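Local coordinates for universal stress protein (Pseudomonas aeruginosa UCBPP-PA14, PDB 7MQ5) that is of unknown function but belongs to the universal stress protein family, some of whose members bind ATP and are linked to survival under stress, at residues I10-E15 with L38-C43. Sequence-based numbering, arbitrary orientation.
Sequences ILVVIE and LHLLVC
The imidazole of His39 meets Leu11 at its edge: in the conformer described, one of two modelled for Leu11, methyl CD1 of Leu11 lies in the ring plane, 3.6 Å from CD2 of His39. Paired in register, Leu11 and His39 leave the sheet on the same face, and CG anti to the backbone N in both (chi1 -179° and -176°) keeps the two side chains side by side. The same methyl also touches CB of Leu41 at 3.9 Å. Both ring nitrogens are satisfied, ND1 by the hydroxyl of Ser68 and NE2 by the carboxylate of Glu84 on helix 77-88, and these two bonds fix the ring's rotation. Ile10, Val12, Leu38 and Leu40 share the other face, where Ile10, Val12 and Leu38 pack against helix 22-34. The Leu40 side chain lies alongside Val12, its CD2 3.8 Å from CB of Val12, while CD2 of Leu38 fits against CB and CD1 of Ile10. Farther along, Ile14 points toward 38-43 and its side chain crosses Leu40 and Val42 at a slant, with its CG1 3.9 Å from CB of Leu40 and its CB close to CG2 of Val42. The backbones are joined by four nearly straight hydrogen bonds in parallel register: His39 N to Ile10 O, Val12 N to His39 O, Leu41 N to Val12 O and Ile14 N to Leu41 O. Beyond the last, a water donates to Ile14 O and accepts from Cys43 N, each at 2.8 Å. The short strand axes approach to 4.8 Å at an angle of 31°. Strand 9-13, helix 22-34 and strand 37-43 make a beta-alpha-beta crossover, as expected of the Rossmann-like alpha/beta fold of universal stress proteins.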
loop_
_atom_site.group_PDB
_atom_site.type_symbol
_atom_site.label_atom_id
_atom_site.label_comp_id
_atom_site.label_asym_id
_atom_site.label_seq_id
_atom_site.Cartn_x
_atom_site.Cartn_y
_atom_site.Cartn_z
ATOM N N ILE A 10 -6.250 4.398 -11.519
ATOM C CA ILE A 10 -4.952 4.082 -10.890
ATOM C C ILE A 10 -3.853 4.844 -11.607
ATOM O O ILE A 10 -3.782 4.785 -12.856
ATOM C CB ILE A 10 -4.698 2.570 -10.976
ATOM C CG1 ILE A 10 -5.800 1.780 -10.267
ATOM C CG2 ILE A 10 -3.312 2.228 -10.454
ATOM C CD1 ILE A 10 -5.707 0.289 -10.469
ATOM N N LEU A 11 -3.055 5.572 -10.836
ATOM C CA LEU A 11 -1.848 6.222 -11.390
ATOM C C LEU A 11 -0.710 5.197 -11.375
ATOM O O LEU A 11 -0.378 4.671 -10.288
ATOM C CB LEU A 11 -1.496 7.453 -10.559
ATOM C CG LEU A 11 -0.279 8.233 -11.050
ATOM C CD1 LEU A 11 -0.524 8.785 -12.445
ATOM C CD2 LEU A 11 0.059 9.348 -10.071
ATOM N N VAL A 12 -0.155 4.909 -12.548
ATOM C CA VAL A 12 0.950 3.933 -12.690
ATOM C C VAL A 12 2.217 4.708 -13.028
ATOM O O VAL A 12 2.272 5.337 -14.099
ATOM C CB VAL A 12 0.638 2.889 -13.770
ATOM C CG1 VAL A 12 1.694 1.802 -13.794
ATOM C CG2 VAL A 12 -0.752 2.292 -13.614
ATOM N N VAL A 13 3.189 4.688 -12.128
ATOM C CA VAL A 13 4.481 5.367 -12.394
ATOM C C VAL A 13 5.327 4.436 -13.263
ATOM O O VAL A 13 5.665 3.331 -12.816
ATOM C CB VAL A 13 5.177 5.740 -11.085
ATOM C CG1 VAL A 13 6.513 6.411 -11.371
ATOM C CG2 VAL A 13 4.288 6.631 -10.244
ATOM N N ILE A 14 5.641 4.898 -14.465
ATOM C CA ILE A 14 6.415 4.130 -15.479
ATOM C C ILE A 14 7.857 4.632 -15.485
ATOM O O ILE A 14 8.067 5.834 -15.669
ATOM C CB ILE A 14 5.774 4.291 -16.881
ATOM C CG1 ILE A 14 4.325 3.792 -16.928
ATOM C CG2 ILE A 14 6.635 3.619 -17.946
ATOM C CD1 ILE A 14 4.157 2.307 -16.683
ATOM N N GLU A 15 8.813 3.725 -15.307
ATOM C CA GLU A 15 10.253 4.072 -15.384
ATOM C C GLU A 15 10.717 3.896 -16.822
ATOM O O GLU A 15 10.353 2.929 -17.490
ATOM C CB GLU A 15 11.110 3.157 -14.510
ATOM C CG GLU A 15 10.946 3.372 -13.020
ATOM C CD GLU A 15 11.689 4.564 -12.431
ATOM O OE1 GLU A 15 12.525 5.168 -13.136
ATOM O OE2 GLU A 15 11.461 4.862 -11.243
ATOM N N LEU A 38 -6.445 3.073 -16.162
ATOM C CA LEU A 38 -4.997 3.195 -15.892
ATOM C C LEU A 38 -4.473 4.493 -16.500
ATOM O O LEU A 38 -4.614 4.682 -17.730
ATOM C CB LEU A 38 -4.237 2.016 -16.498
ATOM C CG LEU A 38 -4.664 0.632 -16.007
ATOM C CD1 LEU A 38 -3.783 -0.442 -16.636
ATOM C CD2 LEU A 38 -4.621 0.537 -14.486
ATOM N N HIS A 39 -3.872 5.349 -15.674
ATOM C CA HIS A 39 -3.158 6.550 -16.169
ATOM C C HIS A 39 -1.662 6.300 -16.009
ATOM O O HIS A 39 -1.178 6.177 -14.870
ATOM C CB HIS A 39 -3.612 7.804 -15.442
ATOM C CG HIS A 39 -2.967 9.029 -15.995
ATOM N ND1 HIS A 39 -3.295 9.517 -17.243
ATOM C CD2 HIS A 39 -2.024 9.854 -15.490
ATOM C CE1 HIS A 39 -2.580 10.602 -17.470
ATOM N NE2 HIS A 39 -1.794 10.828 -16.412
ATOM N N LEU A 40 -0.958 6.204 -17.130
ATOM C CA LEU A 40 0.493 5.914 -17.114
ATOM C C LEU A 40 1.268 7.230 -17.120
ATOM O O LEU A 40 1.063 8.048 -18.038
ATOM C CB LEU A 40 0.873 5.071 -18.332
ATOM C CG LEU A 40 -0.034 3.890 -18.669
ATOM C CD1 LEU A 40 0.538 3.086 -19.825
ATOM C CD2 LEU A 40 -0.273 3.000 -17.463
ATOM N N LEU A 41 2.175 7.385 -16.169
ATOM C CA LEU A 41 2.931 8.645 -16.027
ATOM C C LEU A 41 4.428 8.372 -16.098
ATOM O O LEU A 41 4.926 7.524 -15.336
ATOM C CB LEU A 41 2.586 9.291 -14.682
ATOM C CG LEU A 41 3.454 10.481 -14.268
ATOM C CD1 LEU A 41 3.213 11.674 -15.186
ATOM C CD2 LEU A 41 3.222 10.848 -12.807
ATOM N N VAL A 42 5.118 9.115 -16.962
ATOM C CA VAL A 42 6.606 9.147 -16.952
ATOM C C VAL A 42 7.008 10.512 -16.386
ATOM O O VAL A 42 6.557 11.527 -16.924
ATOM C CB VAL A 42 7.225 8.901 -18.338
ATOM C CG1 VAL A 42 8.731 9.117 -18.297
ATOM C CG2 VAL A 42 6.891 7.515 -18.859
ATOM N N CYS A 43 7.835 10.507 -15.347
ATOM C CA CYS A 43 8.297 11.750 -14.693
ATOM C C CYS A 43 9.692 12.091 -15.217
ATOM O O CYS A 43 10.678 11.540 -14.705
ATOM C CB CYS A 43 8.325 11.592 -13.182
ATOM S SG CYS A 43 6.716 11.160 -12.486
HETATM O O HOH W 1 8.697 8.106 -14.139
#